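Local coordinates for succinoglycan biosynthesis protein (Bacillus cereus ATCC 14579, PDB 2QGM), which is of unknown function but belongs to the erythromycin esterase-like family and is named for a probable role in succinoglycan biosynthesis, at residues V101-E112 with G298-H309; L138-I146 with R437-K445. All blocks are in the same frame, centred on the assembly; numbering follows the deposited sequence.

Contact 1. Residues V101-E112 with G298-H309; sequences VTEMGFTNFAME and GGKTMVWAHNIH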
# COMPACT_ATOMS: atom_id res chain seq x y z
N VAL A 101 3.86 -9.73 11.84
CA VAL A 101 4.66 -9.08 12.87
C VAL A 101 5.01 -10.02 14.02
O VAL A 101 6.18 -10.16 14.39
CB VAL A 101 3.93 -7.83 13.45
CG1 VAL A 101 4.68 -7.28 14.65
CG2 VAL A 101 3.85 -6.74 12.39
N THR A 102 4.00 -10.69 14.56
CA THR A 102 4.17 -11.59 15.69
C THR A 102 4.79 -12.96 15.41
O THR A 102 5.47 -13.52 16.28
CB THR A 102 2.84 -11.82 16.41
OG1 THR A 102 1.92 -12.46 15.52
CG2 THR A 102 2.24 -10.51 16.88
N GLU A 103 4.56 -13.52 14.23
CA GLU A 103 5.08 -14.85 13.90
C GLU A 103 6.18 -14.91 12.83
O GLU A 103 6.89 -15.92 12.73
CB GLU A 103 3.92 -15.76 13.45
CG GLU A 103 2.84 -16.00 14.51
CD GLU A 103 3.38 -16.61 15.79
OE1 GLU A 103 4.30 -17.46 15.70
OE2 GLU A 103 2.89 -16.26 16.88
N MSE A 104 6.33 -13.85 12.04
CA MSE A 104 7.33 -13.87 10.98
C MSE A 104 8.37 -12.75 10.99
O MSE A 104 9.11 -12.57 10.03
CB MSE A 104 6.63 -13.91 9.62
CG MSE A 104 5.86 -15.19 9.38
SE MSE A 104 5.24 -15.34 7.57
CE MSE A 104 6.95 -15.57 6.70
N GLY A 105 8.43 -12.00 12.09
CA GLY A 105 9.41 -10.94 12.21
C GLY A 105 9.30 -9.75 11.27
O GLY A 105 10.33 -9.18 10.91
N PHE A 106 8.09 -9.38 10.86
CA PHE A 106 7.95 -8.21 10.00
C PHE A 106 7.92 -7.00 10.93
O PHE A 106 7.28 -7.04 11.98
CB PHE A 106 6.70 -8.33 9.12
CG PHE A 106 6.94 -9.13 7.87
CD1 PHE A 106 7.23 -8.48 6.67
CD2 PHE A 106 6.95 -10.52 7.90
CE1 PHE A 106 7.52 -9.22 5.51
CE2 PHE A 106 7.24 -11.28 6.76
CZ PHE A 106 7.53 -10.63 5.56
N THR A 107 8.60 -5.93 10.54
CA THR A 107 8.72 -4.76 11.40
C THR A 107 8.42 -3.40 10.78
O THR A 107 8.09 -2.45 11.48
CB THR A 107 10.13 -4.71 11.98
OG1 THR A 107 11.07 -4.81 10.90
CG2 THR A 107 10.36 -5.87 12.94
N ASN A 108 8.56 -3.30 9.47
CA ASN A 108 8.29 -2.03 8.78
C ASN A 108 6.93 -2.07 8.12
O ASN A 108 6.67 -2.93 7.27
CB ASN A 108 9.36 -1.78 7.72
CG ASN A 108 10.76 -1.84 8.28
OD1 ASN A 108 11.64 -2.50 7.72
ND2 ASN A 108 10.98 -1.15 9.39
N PHE A 109 6.06 -1.14 8.50
CA PHE A 109 4.75 -1.09 7.90
C PHE A 109 4.70 0.14 6.98
O PHE A 109 4.57 1.27 7.46
CB PHE A 109 3.67 -0.99 8.98
CG PHE A 109 2.27 -1.01 8.44
CD1 PHE A 109 1.71 -2.20 7.96
CD2 PHE A 109 1.52 0.16 8.36
CE1 PHE A 109 0.43 -2.21 7.40
CE2 PHE A 109 0.25 0.16 7.81
CZ PHE A 109 -0.31 -1.02 7.32
N ALA A 110 4.82 -0.10 5.68
CA ALA A 110 4.81 0.97 4.67
C ALA A 110 3.43 1.02 4.03
O ALA A 110 3.03 0.10 3.31
CB ALA A 110 5.89 0.70 3.61
N MSE A 111 2.71 2.11 4.28
CA MSE A 111 1.34 2.25 3.78
C MSE A 111 1.19 3.29 2.67
O MSE A 111 1.96 4.24 2.60
CB MSE A 111 0.41 2.63 4.94
CG MSE A 111 -1.07 2.69 4.59
SE MSE A 111 -2.18 3.28 6.06
CE MSE A 111 -3.30 1.75 6.26
N GLU A 112 0.19 3.08 1.82
CA GLU A 112 -0.12 3.98 0.72
C GLU A 112 -0.87 5.13 1.39
O GLU A 112 -2.10 5.20 1.38
CB GLU A 112 -1.01 3.28 -0.31
CG GLU A 112 -1.31 4.11 -1.57
CD GLU A 112 -2.34 3.47 -2.49
OE1 GLU A 112 -2.66 2.27 -2.32
OE2 GLU A 112 -2.81 4.17 -3.41
N GLY A 298 15.97 -2.36 8.72
CA GLY A 298 16.18 -3.80 8.73
C GLY A 298 14.91 -4.55 9.04
O GLY A 298 13.82 -4.00 8.90
N GLY A 299 15.03 -5.80 9.48
CA GLY A 299 13.85 -6.59 9.78
C GLY A 299 13.21 -7.01 8.47
O GLY A 299 13.91 -7.46 7.57
N LYS A 300 11.89 -6.87 8.37
CA LYS A 300 11.17 -7.22 7.15
C LYS A 300 10.11 -6.15 6.90
O LYS A 300 9.63 -5.51 7.83
CB LYS A 300 10.52 -8.59 7.29
CG LYS A 300 11.51 -9.73 7.49
CD LYS A 300 10.75 -11.04 7.65
CE LYS A 300 11.68 -12.23 7.75
NZ LYS A 300 10.90 -13.45 8.07
N THR A 301 9.75 -5.98 5.63
CA THR A 301 8.80 -4.95 5.22
C THR A 301 7.49 -5.37 4.59
O THR A 301 7.45 -6.21 3.69
CB THR A 301 9.48 -3.98 4.25
OG1 THR A 301 10.66 -3.46 4.87
CG2 THR A 301 8.55 -2.82 3.90
N MSE A 302 6.42 -4.75 5.06
CA MSE A 302 5.09 -4.99 4.55
C MSE A 302 4.65 -3.76 3.78
O MSE A 302 4.82 -2.64 4.25
CB MSE A 302 4.12 -5.22 5.71
CG MSE A 302 4.43 -6.43 6.60
SE MSE A 302 3.41 -6.35 8.26
CE MSE A 302 4.49 -5.03 9.14
N VAL A 303 4.09 -3.96 2.59
CA VAL A 303 3.60 -2.85 1.79
C VAL A 303 2.08 -2.99 1.68
O VAL A 303 1.56 -3.92 1.06
CB VAL A 303 4.23 -2.84 0.38
CG1 VAL A 303 3.61 -1.72 -0.48
CG2 VAL A 303 5.73 -2.64 0.50
N TRP A 304 1.38 -2.07 2.33
CA TRP A 304 -0.08 -2.05 2.34
C TRP A 304 -0.54 -1.04 1.30
O TRP A 304 -0.25 0.16 1.41
CB TRP A 304 -0.58 -1.64 3.73
CG TRP A 304 -2.07 -1.45 3.85
CD1 TRP A 304 -2.86 -0.60 3.13
CD2 TRP A 304 -2.93 -2.08 4.81
NE1 TRP A 304 -4.16 -0.66 3.59
CE2 TRP A 304 -4.23 -1.56 4.62
CE3 TRP A 304 -2.73 -3.04 5.81
CZ2 TRP A 304 -5.32 -1.96 5.39
CZ3 TRP A 304 -3.81 -3.44 6.59
CH2 TRP A 304 -5.09 -2.90 6.37
N ALA A 305 -1.26 -1.50 0.29
CA ALA A 305 -1.73 -0.60 -0.76
C ALA A 305 -2.81 -1.29 -1.56
O ALA A 305 -3.15 -2.44 -1.28
CB ALA A 305 -0.56 -0.23 -1.68
N HIS A 306 -3.36 -0.60 -2.54
CA HIS A 306 -4.39 -1.19 -3.38
C HIS A 306 -3.74 -2.29 -4.22
O HIS A 306 -2.54 -2.27 -4.45
CB HIS A 306 -4.98 -0.14 -4.31
CG HIS A 306 -6.24 -0.58 -4.99
ND1 HIS A 306 -6.25 -1.50 -6.02
CD2 HIS A 306 -7.53 -0.26 -4.76
CE1 HIS A 306 -7.49 -1.72 -6.40
NE2 HIS A 306 -8.29 -0.98 -5.65
N ASN A 307 -4.55 -3.25 -4.68
CA ASN A 307 -4.05 -4.32 -5.54
C ASN A 307 -3.23 -3.72 -6.68
O ASN A 307 -2.18 -4.22 -7.05
CB ASN A 307 -5.21 -5.09 -6.19
CG ASN A 307 -5.78 -6.18 -5.30
OD1 ASN A 307 -5.20 -6.54 -4.27
ND2 ASN A 307 -6.91 -6.73 -5.72
N ILE A 308 -3.75 -2.64 -7.26
CA ILE A 308 -3.09 -1.98 -8.37
C ILE A 308 -1.61 -1.66 -8.14
O ILE A 308 -0.78 -1.89 -9.01
CB ILE A 308 -3.82 -0.67 -8.72
CG1 ILE A 308 -5.22 -0.99 -9.27
CG2 ILE A 308 -2.99 0.15 -9.71
CD1 ILE A 308 -5.22 -1.75 -10.58
N HIS A 309 -1.29 -1.13 -6.96
CA HIS A 309 0.07 -0.74 -6.65
C HIS A 309 1.03 -1.86 -6.23
O HIS A 309 2.23 -1.76 -6.46
CB HIS A 309 0.07 0.36 -5.58
CG HIS A 309 -0.63 1.60 -6.01
ND1 HIS A 309 -0.10 2.47 -6.94
CD2 HIS A 309 -1.84 2.11 -5.67
CE1 HIS A 309 -0.96 3.46 -7.15
NE2 HIS A 309 -2.02 3.26 -6.39
O HOH W 1 12.42 -2.46 11.30
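F109 and M111 meet W304 on one face of a parallel strand pair, one closely packed part of the contact. The axes of 108-111 and 301-304 approach to 4.8 Å at 20°, and M302 N to N108 O, A110 N to M302 O and W304 N to A110 O (each 2.9 Å) set the register. F109, with CG anti to its own N, brings its rim to W304: CZ lies 3.5 Å from W304 CE3, the ring planes being 68° apart. M111 runs alongside W304 and bends at its selenium, which places CE over the indole face, 3.8 Å from the centroid of the five-membered ring and 13° off its normal. M302 fills the space between three side chains, its CE against V101 CG2 and F109 CB and its CG against F106 CD1. The buried F106 ring is packed closely too, K300 crossing it at about a right angle with CB over the face, 3.3 Å from F106 CD1.

Beyond this the contact opens to solvent. The extended K300 chain carries NZ to M104 O (2.8 Å), near the C-terminal end of the helix that precedes the strand, and G105 O lies near K300 CG. K300 O takes two backbone donors, T107 N and N108 N. The exposed G299 comes against T107 OG1, which shares a water with G298 O and receives only a weak bond from K300 N.

At the C-terminal ends E112 stretches out, and its OE1 accepts H306 N at 3.0 Å. H306 ND1 caps helix 307-310 at I308 N, while NE2 bonds I410 O. Neighbouring parallel strands packed by helices 143-157 and 276-297 mark an alpha/beta fold; E112, H306 and H309 gather at the C-terminal strand ends, where such folds commonly place their sites, so a site here is possible but not established.

Contact 2. Residues L138-I146 with R437-K445; sequences LLYPTDEII and RKTSPSHIK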
# COMPACT_ATOMS: atom_id res chain seq x y z
N LEU A 138 -9.32 10.54 3.79
CA LEU A 138 -10.63 9.92 3.54
C LEU A 138 -10.69 8.54 2.91
O LEU A 138 -9.95 8.20 1.99
CB LEU A 138 -11.53 10.88 2.77
CG LEU A 138 -12.28 11.87 3.68
CD1 LEU A 138 -13.21 12.73 2.85
CD2 LEU A 138 -13.07 11.09 4.73
N LEU A 139 -11.63 7.76 3.44
CA LEU A 139 -11.88 6.38 3.06
C LEU A 139 -11.02 5.54 3.99
O LEU A 139 -11.42 4.44 4.36
CB LEU A 139 -11.55 6.07 1.59
CG LEU A 139 -12.44 6.65 0.46
CD1 LEU A 139 -12.44 5.67 -0.70
CD2 LEU A 139 -13.87 6.86 0.93
N TYR A 140 -9.87 6.06 4.40
CA TYR A 140 -9.01 5.30 5.31
C TYR A 140 -9.26 5.48 6.81
O TYR A 140 -8.89 4.60 7.60
CB TYR A 140 -7.54 5.54 4.99
CG TYR A 140 -6.94 4.47 4.10
CD1 TYR A 140 -7.74 3.73 3.22
CD2 TYR A 140 -5.58 4.18 4.14
CE1 TYR A 140 -7.20 2.74 2.41
CE2 TYR A 140 -5.03 3.19 3.33
CZ TYR A 140 -5.85 2.47 2.47
OH TYR A 140 -5.32 1.50 1.65
N PRO A 141 -9.89 6.59 7.25
CA PRO A 141 -10.12 6.74 8.69
C PRO A 141 -11.32 5.89 9.11
O PRO A 141 -12.34 6.42 9.57
CB PRO A 141 -10.41 8.24 8.86
CG PRO A 141 -10.02 8.86 7.56
CD PRO A 141 -10.31 7.81 6.54
N THR A 142 -11.21 4.58 8.94
CA THR A 142 -12.28 3.65 9.28
C THR A 142 -12.03 2.97 10.61
O THR A 142 -10.91 2.95 11.10
CB THR A 142 -12.42 2.55 8.21
OG1 THR A 142 -11.26 1.72 8.23
CG2 THR A 142 -12.57 3.17 6.82
N ASP A 143 -13.08 2.39 11.19
CA ASP A 143 -12.93 1.69 12.46
C ASP A 143 -11.97 0.52 12.28
O ASP A 143 -11.15 0.24 13.16
CB ASP A 143 -14.27 1.16 12.97
CG ASP A 143 -15.24 2.26 13.34
OD1 ASP A 143 -14.79 3.34 13.79
OD2 ASP A 143 -16.46 2.04 13.20
N GLU A 144 -12.08 -0.15 11.13
CA GLU A 144 -11.25 -1.31 10.82
C GLU A 144 -9.75 -0.98 10.82
O GLU A 144 -8.97 -1.67 11.47
CB GLU A 144 -11.64 -1.90 9.46
CG GLU A 144 -13.08 -2.45 9.38
CD GLU A 144 -14.12 -1.42 8.94
OE1 GLU A 144 -13.77 -0.22 8.84
OE2 GLU A 144 -15.28 -1.80 8.70
N ILE A 145 -9.37 0.07 10.11
CA ILE A 145 -7.96 0.45 10.04
C ILE A 145 -7.46 1.08 11.33
O ILE A 145 -6.36 0.77 11.78
CB ILE A 145 -7.70 1.42 8.84
CG1 ILE A 145 -8.03 0.70 7.53
CG2 ILE A 145 -6.25 1.89 8.83
CD1 ILE A 145 -7.89 1.53 6.27
N ILE A 146 -8.26 1.93 11.95
CA ILE A 146 -7.85 2.56 13.19
C ILE A 146 -7.61 1.51 14.26
O ILE A 146 -6.74 1.67 15.10
CB ILE A 146 -8.89 3.59 13.65
CG1 ILE A 146 -8.92 4.73 12.63
CG2 ILE A 146 -8.54 4.09 15.04
CD1 ILE A 146 -10.02 5.72 12.84
N ARG A 437 -15.29 -14.22 -0.24
CA ARG A 437 -16.46 -14.22 -1.11
C ARG A 437 -17.39 -13.02 -0.93
O ARG A 437 -17.58 -12.24 -1.86
CB ARG A 437 -17.26 -15.51 -0.90
CG ARG A 437 -18.41 -15.68 -1.87
CD ARG A 437 -19.28 -16.85 -1.46
NE ARG A 437 -18.55 -18.12 -1.49
CZ ARG A 437 -18.96 -19.23 -0.90
NH1 ARG A 437 -20.10 -19.23 -0.21
NH2 ARG A 437 -18.25 -20.34 -1.00
N LYS A 438 -17.97 -12.88 0.25
CA LYS A 438 -18.87 -11.76 0.50
C LYS A 438 -18.26 -10.68 1.36
O LYS A 438 -17.68 -10.95 2.42
CB LYS A 438 -20.18 -12.25 1.14
CG LYS A 438 -21.04 -13.13 0.24
CD LYS A 438 -22.39 -13.45 0.87
CE LYS A 438 -23.26 -14.30 -0.05
NZ LYS A 438 -24.63 -14.53 0.50
N THR A 439 -18.38 -9.44 0.91
CA THR A 439 -17.85 -8.31 1.65
C THR A 439 -18.90 -7.22 1.82
O THR A 439 -19.93 -7.22 1.14
CB THR A 439 -16.59 -7.74 0.97
OG1 THR A 439 -16.81 -7.61 -0.44
CG2 THR A 439 -15.40 -8.68 1.20
N SER A 440 -18.66 -6.31 2.75
CA SER A 440 -19.59 -5.22 3.03
C SER A 440 -18.82 -3.92 3.23
O SER A 440 -17.60 -3.92 3.32
CB SER A 440 -20.42 -5.55 4.29
OG SER A 440 -19.60 -5.72 5.43
N PRO A 441 -19.54 -2.78 3.29
CA PRO A 441 -18.90 -1.47 3.47
C PRO A 441 -18.10 -1.25 4.75
O PRO A 441 -18.49 -1.65 5.84
CB PRO A 441 -20.07 -0.49 3.37
CG PRO A 441 -21.03 -1.20 2.46
CD PRO A 441 -20.97 -2.62 3.00
N SER A 442 -16.96 -0.58 4.59
CA SER A 442 -16.11 -0.22 5.71
C SER A 442 -16.87 0.82 6.53
O SER A 442 -17.79 1.46 6.02
CB SER A 442 -14.81 0.38 5.18
OG SER A 442 -15.09 1.41 4.25
N HIS A 443 -16.48 0.99 7.78
CA HIS A 443 -17.15 1.95 8.65
C HIS A 443 -16.30 3.18 8.96
O HIS A 443 -15.39 3.11 9.79
CB HIS A 443 -17.55 1.28 9.97
CG HIS A 443 -18.34 0.03 9.79
ND1 HIS A 443 -17.79 -1.15 9.33
CD2 HIS A 443 -19.65 -0.23 10.00
CE1 HIS A 443 -18.73 -2.07 9.25
NE2 HIS A 443 -19.87 -1.55 9.65
N ILE A 444 -16.59 4.30 8.30
CA ILE A 444 -15.84 5.54 8.53
C ILE A 444 -16.09 6.06 9.95
O ILE A 444 -17.21 6.44 10.29
CB ILE A 444 -16.25 6.64 7.52
CG1 ILE A 444 -15.91 6.19 6.10
CG2 ILE A 444 -15.53 7.96 7.85
CD1 ILE A 444 -14.42 6.07 5.82
N LYS A 445 -15.04 6.06 10.75
CA LYS A 445 -15.11 6.53 12.13
C LYS A 445 -15.46 8.02 12.21
O LYS A 445 -14.52 8.84 12.29
CB LYS A 445 -13.79 6.26 12.85
CG LYS A 445 -13.80 6.58 14.34
CD LYS A 445 -12.45 6.29 14.97
CE LYS A 445 -12.46 6.66 16.44
NZ LYS A 445 -11.13 6.45 17.09
OXT LYS A 445 -16.67 8.36 12.17
O HOH W 2 -13.13 2.82 3.29
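H443 and E144 cross at about a right angle, with carboxylate and imidazole planes 36° apart. H443 ND1 points in its own ring plane at E144 OE2 (2.7 Å) and reaches it on the syn side, though 30° out of the carboxylate plane. The backbone H443 N adds a grip on both oxygens, the straighter bond going to OE1 at 3.2 Å. E144 is bent at chi2, which turns its carboxylate back to this residue, and S87 OG is a further partner of OE2, so the group is firmly fixed in rotation.

D143 crosses H443 too, but its carboxylate plane is turned only 15° from that of the ring, nearly parallel to it, and OD2 meets H443 CB. On its other oxygen D143 touches the K445 chain, which extends straight past I146; K445 CD and I146 CD1 are unusually close at 3.3 Å. T142 CG2 and I444 CD1 pack 3.6 Å apart beside L139 O, to which a water donates while accepting from S442 OG, itself also hydrogen-bonded to T349 OG1.

The backbones join in a single bridge between T142 and I444: D143 N donates to H443 O (2.8 Å), and K445 N to P141 O. P141 centres an inverse gamma turn, and T142 follows as N-cap, its OG1 accepting I145 N at 3.1 Å. The C-terminal tail is thus bound across the capped N-terminus of helix 143-157 by a His-carboxylate hydrogen bond and one beta bridge.

Overall arrangement
Contact 1 joins two buried inner strands toward one side of the mixed sheet, 108-111 lying next to the outermost strand 166-171, with its centre 8 Å from that of the chain, whereas contact 2 is further out at 15 Å; the two centres are 19 Å apart. They nevertheless touch: Y140 OH of 138-146 probably hydrogen-bonds W304 NE1 at 3.1 Å, and M111 CE packs against Y140 CE2 (3.7 Å) and I145 CG2 (3.9 Å). Y140 OH also bonds E81, so one hydroxyl ties both contacts to a third part of the chain. Their segments alternate in sequence. Helix 143-157 begins in contact 2 and then covers the F109-W304 face of contact 1. No ligand marks an active site here.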